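Local coordinates for protein bacilliredoxin BrxA (Bacillus subtilis, PDB 3FHK) that removes bacillithiol from S-bacillithiolated proteins as a dithiol bacilliredoxin and has protein disulfide isomerase activity, at residues A[9-12]-A[13-17]; A[95-98]-A[99-102]. The protein carries 2 engineered substitutions. All coordinates share one frame; numbering follows the deposited sequence.

Interaction 1 (A[9-12]-A[13-17])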
loop_
_atom_site.group_PDB
_atom_site.type_symbol
_atom_site.label_atom_id
_atom_site.label_comp_id
_atom_site.label_asym_id
_atom_site.label_seq_id
_atom_site.Cartn_x
_atom_site.Cartn_y
_atom_site.Cartn_z
ATOM N N GLU A 9 5.966 4.711 -6.951
ATOM C CA GLU A 9 6.484 5.883 -7.660
ATOM C C GLU A 9 5.592 6.269 -8.833
ATOM O O GLU A 9 5.335 7.447 -9.077
ATOM C CB GLU A 9 7.932 5.660 -8.117
ATOM C CG GLU A 9 8.936 5.624 -6.971
ATOM C CD GLU A 9 10.313 5.135 -7.398
ATOM O OE1 GLU A 9 10.959 5.804 -8.237
ATOM O OE2 GLU A 9 10.757 4.085 -6.880
ATOM N N GLU A 10 5.102 5.271 -9.553
ATOM C CA GLU A 10 4.212 5.531 -10.674
ATOM C C GLU A 10 2.946 6.224 -10.180
ATOM O O GLU A 10 2.444 7.173 -10.787
ATOM C CB GLU A 10 3.853 4.221 -11.376
ATOM C CG GLU A 10 2.919 4.393 -12.555
ATOM C CD GLU A 10 3.476 5.335 -13.608
ATOM O OE1 GLU A 10 4.694 5.623 -13.582
ATOM O OE2 GLU A 10 2.694 5.789 -14.466
ATOM N N TYR A 11 2.429 5.746 -9.061
ATOM C CA TYR A 11 1.227 6.323 -8.513
ATOM C C TYR A 11 1.471 7.774 -8.078
ATOM O O TYR A 11 0.679 8.656 -8.399
ATOM C CB TYR A 11 0.709 5.462 -7.369
ATOM C CG TYR A 11 -0.660 5.861 -6.856
ATOM C CD1 TYR A 11 -0.969 5.757 -5.502
ATOM C CD2 TYR A 11 -1.643 6.334 -7.720
ATOM C CE1 TYR A 11 -2.214 6.110 -5.020
ATOM C CE2 TYR A 11 -2.895 6.694 -7.246
ATOM C CZ TYR A 11 -3.176 6.577 -5.894
ATOM O OH TYR A 11 -4.417 6.923 -5.404
ATOM N N MET A 12 2.566 8.018 -7.362
ATOM C CA MET A 12 2.921 9.379 -6.962
ATOM C C MET A 12 3.218 10.258 -8.181
ATOM O O MET A 12 2.884 11.441 -8.215
ATOM C CB MET A 12 4.092 9.384 -5.971
ATOM C CG MET A 12 3.679 9.205 -4.500
ATOM S SD MET A 12 2.753 10.621 -3.820
ATOM C CE MET A 12 3.843 11.959 -4.262
ATOM N N ARG A 13 3.830 9.665 -9.191
ATOM C CA ARG A 13 4.036 10.358 -10.456
ATOM C C ARG A 13 2.714 10.853 -11.050
ATOM O O ARG A 13 2.613 11.992 -11.520
ATOM C CB ARG A 13 4.721 9.437 -11.457
ATOM C CG ARG A 13 5.366 10.168 -12.610
ATOM C CD ARG A 13 5.779 9.201 -13.701
ATOM N NE ARG A 13 4.648 8.763 -14.521
ATOM C CZ ARG A 13 4.327 9.293 -15.701
ATOM N NH1 ARG A 13 5.048 10.286 -16.202
ATOM N NH2 ARG A 13 3.289 8.830 -16.387
ATOM N N GLN A 14 1.702 9.993 -11.042
ATOM C CA GLN A 14 0.427 10.354 -11.644
ATOM C C GLN A 14 -0.285 11.440 -10.851
ATOM O O GLN A 14 -0.892 12.332 -11.428
ATOM C CB GLN A 14 -0.468 9.125 -11.813
ATOM C CG GLN A 14 -0.019 8.185 -12.913
ATOM C CD GLN A 14 0.416 8.928 -14.177
ATOM O OE1 GLN A 14 1.586 8.880 -14.561
ATOM N NE2 GLN A 14 -0.523 9.625 -14.821
ATOM N N LEU A 15 -0.197 11.362 -9.528
ATOM C CA LEU A 15 -0.871 12.316 -8.656
ATOM C C LEU A 15 -0.193 13.671 -8.703
ATOM O O LEU A 15 -0.791 14.699 -8.372
ATOM C CB LEU A 15 -0.876 11.820 -7.212
ATOM C CG LEU A 15 -1.562 10.494 -6.917
ATOM C CD1 LEU A 15 -1.332 10.147 -5.446
ATOM C CD2 LEU A 15 -3.062 10.537 -7.262
ATOM N N VAL A 16 1.072 13.665 -9.099
ATOM C CA VAL A 16 1.851 14.886 -9.126
ATOM C C VAL A 16 1.626 15.684 -10.419
ATOM O O VAL A 16 1.888 16.885 -10.469
ATOM C CB VAL A 16 3.334 14.572 -8.888
ATOM C CG1 VAL A 16 4.216 15.643 -9.478
ATOM C CG2 VAL A 16 3.587 14.415 -7.394
ATOM N N VAL A 17 1.093 15.020 -11.441
ATOM C CA VAL A 17 0.868 15.642 -12.748
ATOM C C VAL A 17 0.080 16.951 -12.680
ATOM O O VAL A 17 0.552 17.973 -13.160
ATOM C CB VAL A 17 0.165 14.679 -13.723
ATOM C CG1 VAL A 17 -0.371 15.441 -14.927
ATOM C CG2 VAL A 17 1.111 13.573 -14.156
#
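One face of the Tyr11 ring is taken by Leu15, whose methyl CD1 stands over the ring centre, 4.1 Å from the centroid and 11° off the normal, a CH-pi contact. The other methyl, CD2, lies beyond the ring outline, still above its plane, and meets CE2 of Tyr11 at 3.8 Å. In Tyr11 CG lies anti to the backbone N (chi1 -171°), which carries the ring outward from the helix, where Leu15, whose CB points back toward the preceding turn, can cover it. The ring also meets Tyr11 of a second subunit at a moderate tilt, and Pro18 of a third packs against both Tyr11 and Leu15.

On the polar side, Glu10 and Arg13 run side by side, carboxylate and guanidinium planes 25° apart. Arg13 NE reaches Glu10 OE1 at 3.3 Å, a salt bridge whose hydrogen bond is weak and bent. With an alanine in place of Glu10 the carboxylate is gone, and Arg13 would probably be left without its acidic mate on this turn.

A third row is apolar: the Met12 chain, bent at chi2 and chi3, brings CE to CG2 of Val16 at 4.0 Å, while Val16 also touches Val55 and Gln88.

Backbone bonds run from each residue to the fourth before it: Arg13 N to Glu9 O is 2.7 Å, Leu15 N to Tyr11 O 3.1 Å, and the weak one from Val16 N to Met12 O 3.0 Å. These i to i+4 bonds, with side chains paired three and four residues apart, are those of an alpha-helix, here helix 2-24, whose tyrosine-leucine side joins subunits of the assembly.

Interaction 2 (A[95-98]-A[99-102]). With SO4 (sulfate ion), chain F.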
loop_
_atom_site.group_PDB
_atom_site.type_symbol
_atom_site.label_atom_id
_atom_site.label_comp_id
_atom_site.label_asym_id
_atom_site.label_seq_id
_atom_site.Cartn_x
_atom_site.Cartn_y
_atom_site.Cartn_z
ATOM N N LYS A 95 20.464 21.268 -8.829
ATOM C CA LYS A 95 21.177 22.075 -9.813
ATOM C C LYS A 95 20.703 23.543 -9.850
ATOM O O LYS A 95 21.515 24.458 -9.900
ATOM C CB LYS A 95 21.058 21.424 -11.197
ATOM C CG LYS A 95 21.663 22.221 -12.337
ATOM C CD LYS A 95 23.105 22.576 -12.049
ATOM C CE LYS A 95 23.914 21.337 -11.727
ATOM N NZ LYS A 95 25.375 21.620 -11.776
ATOM N N MET A 96 19.394 23.762 -9.833
ATOM C CA MET A 96 18.889 25.129 -9.796
ATOM C C MET A 96 19.382 25.842 -8.537
ATOM O O MET A 96 19.825 26.991 -8.590
ATOM C CB MET A 96 17.362 25.159 -9.867
ATOM C CG MET A 96 16.774 26.548 -10.065
ATOM S SD MET A 96 17.502 27.440 -11.459
ATOM C CE MET A 96 16.883 29.071 -11.141
ATOM N N ARG A 97 19.322 25.146 -7.407
ATOM C CA ARG A 97 19.698 25.747 -6.132
ATOM C C ARG A 97 21.168 26.173 -6.090
ATOM O O ARG A 97 21.517 27.121 -5.392
ATOM C CB ARG A 97 19.316 24.836 -4.952
ATOM C CG ARG A 97 17.781 24.768 -4.684
ATOM C CD ARG A 97 17.432 23.661 -3.675
ATOM N NE ARG A 97 16.073 23.791 -3.166
ATOM C CZ ARG A 97 15.414 22.836 -2.507
ATOM N NH1 ARG A 97 15.974 21.651 -2.276
ATOM N NH2 ARG A 97 14.173 23.056 -2.090
ATOM N N GLU A 98 22.017 25.499 -6.861
ATOM C CA GLU A 98 23.423 25.875 -6.949
ATOM C C GLU A 98 23.603 27.324 -7.402
ATOM O O GLU A 98 24.618 27.951 -7.094
ATOM C CB GLU A 98 24.169 24.949 -7.903
ATOM C CG GLU A 98 24.486 23.576 -7.342
ATOM C CD GLU A 98 25.219 22.713 -8.349
ATOM O OE1 GLU A 98 25.613 23.247 -9.406
ATOM O OE2 GLU A 98 25.399 21.506 -8.092
ATOM N N TYR A 99 22.623 27.842 -8.137
ATOM C CA TYR A 99 22.678 29.201 -8.670
ATOM C C TYR A 99 22.198 30.239 -7.656
ATOM O O TYR A 99 22.462 31.432 -7.817
ATOM C CB TYR A 99 21.821 29.312 -9.942
ATOM C CG TYR A 99 22.363 28.558 -11.140
ATOM C CD1 TYR A 99 23.192 29.180 -12.069
ATOM C CD2 TYR A 99 22.061 27.222 -11.329
ATOM C CE1 TYR A 99 23.700 28.483 -13.162
ATOM C CE2 TYR A 99 22.561 26.517 -12.408
ATOM C CZ TYR A 99 23.371 27.150 -13.324
ATOM O OH TYR A 99 23.848 26.433 -14.397
ATOM N N PHE A 100 21.477 29.787 -6.629
ATOM C CA PHE A 100 20.890 30.692 -5.639
ATOM C C PHE A 100 21.906 30.996 -4.534
ATOM O O PHE A 100 21.672 30.685 -3.367
ATOM C CB PHE A 100 19.613 30.096 -5.016
ATOM C CG PHE A 100 18.502 29.811 -6.007
ATOM C CD1 PHE A 100 18.536 30.339 -7.298
ATOM C CD2 PHE A 100 17.405 29.040 -5.631
ATOM C CE1 PHE A 100 17.517 30.084 -8.197
ATOM C CE2 PHE A 100 16.364 28.787 -6.525
ATOM C CZ PHE A 100 16.417 29.306 -7.811
ATOM N N THR A 101 23.031 31.595 -4.909
ATOM C CA THR A 101 24.139 31.832 -3.979
ATOM C C THR A 101 23.662 32.579 -2.742
ATOM O O THR A 101 22.989 33.608 -2.835
ATOM C CB THR A 101 25.281 32.635 -4.646
ATOM O OG1 THR A 101 25.497 32.145 -5.975
ATOM C CG2 THR A 101 26.585 32.517 -3.846
ATOM N N GLY A 102 24.000 32.044 -1.580
ATOM C CA GLY A 102 23.603 32.660 -0.334
ATOM C C GLY A 102 22.373 32.025 0.275
ATOM O O GLY A 102 22.221 32.018 1.502
HETATM S S SO4 F . 13.334 19.732 -0.573
HETATM O O1 SO4 F . 13.692 19.249 0.755
HETATM O O2 SO4 F . 12.156 18.999 -1.021
HETATM O O3 SO4 F . 13.051 21.163 -0.451
HETATM O O4 SO4 F . 14.399 19.508 -1.561
#
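Two backbone hydrogen bonds tie Tyr99 and Phe100 to the end of the helix: Tyr99 N to Met96 O at 3.0 Å, and Phe100 N to Arg97 O at 2.9 Å. In both, the donor sits above the carbonyl plane. The second closes a type I beta turn from Arg97 to Phe100, and Phe100 is in turn the centre of an inverse gamma turn.

The aromatic contacts gather round Met96. In one of its two conformers SD lies obliquely to both rings, 5.4 Å from the Tyr99 centroid and 5.0 Å from that of Phe100, Met-aromatic contacts that the second conformer makes less certain. Met96 O comes to the edge of the Tyr99 ring and over one face of Phe100, offset toward the rim. Tyr99 CE2 also touches CD of Lys95 at 4.0 Å, the two side chains crossing; its OH is hydrogen-bonded to Glu42.

Charged groups make up the rest. The Lys95 chain, folded at chi2 and chi3 (54° and 55°), brings NZ to Glu98 OE1 at 2.9 Å, on the syn side but well out of the carboxylate plane, a salt bridge one turn along. Arg97 runs the other way, extended from CG to NE, and grips a sulfate edge-on with two bonds: NH1 to O4 at 2.8 Å and NH2 to O3 at 2.7 Å. The ion probably came from the crystallisation liquor.

Helix 34-43 flanks this helix end, with Met41 touching both Met96 and Tyr99. The sheet packs against Met96 and Phe100: Val50 of strand 47-53 meets both, while Leu113 and Ala111 of strand 109-114 take Met96 and Phe100 respectively.

Overall arrangement
Interaction 1 comes first along the chain, on the long N-terminal helix 2-24; interaction 2 follows much later, where helix 90-97 gives way to the loop before strand 109-114. Their centres lie about 27 Å apart and their nearest atoms about 14 Å. The Tyr11 and Leu15 side of interaction 1 meets two other subunits, whereas no other chain of the assembly touches interaction 2, which packs against the mixed sheet of this thioredoxin-superfamily fold. The nucleophile Cys56 is a common landmark: the side chains of Met12 and Arg97 each come to about 10 Å from it. Interaction 1 thus lies mainly at subunit contacts, while interaction 2 closes a helix end against the sheet within one chain.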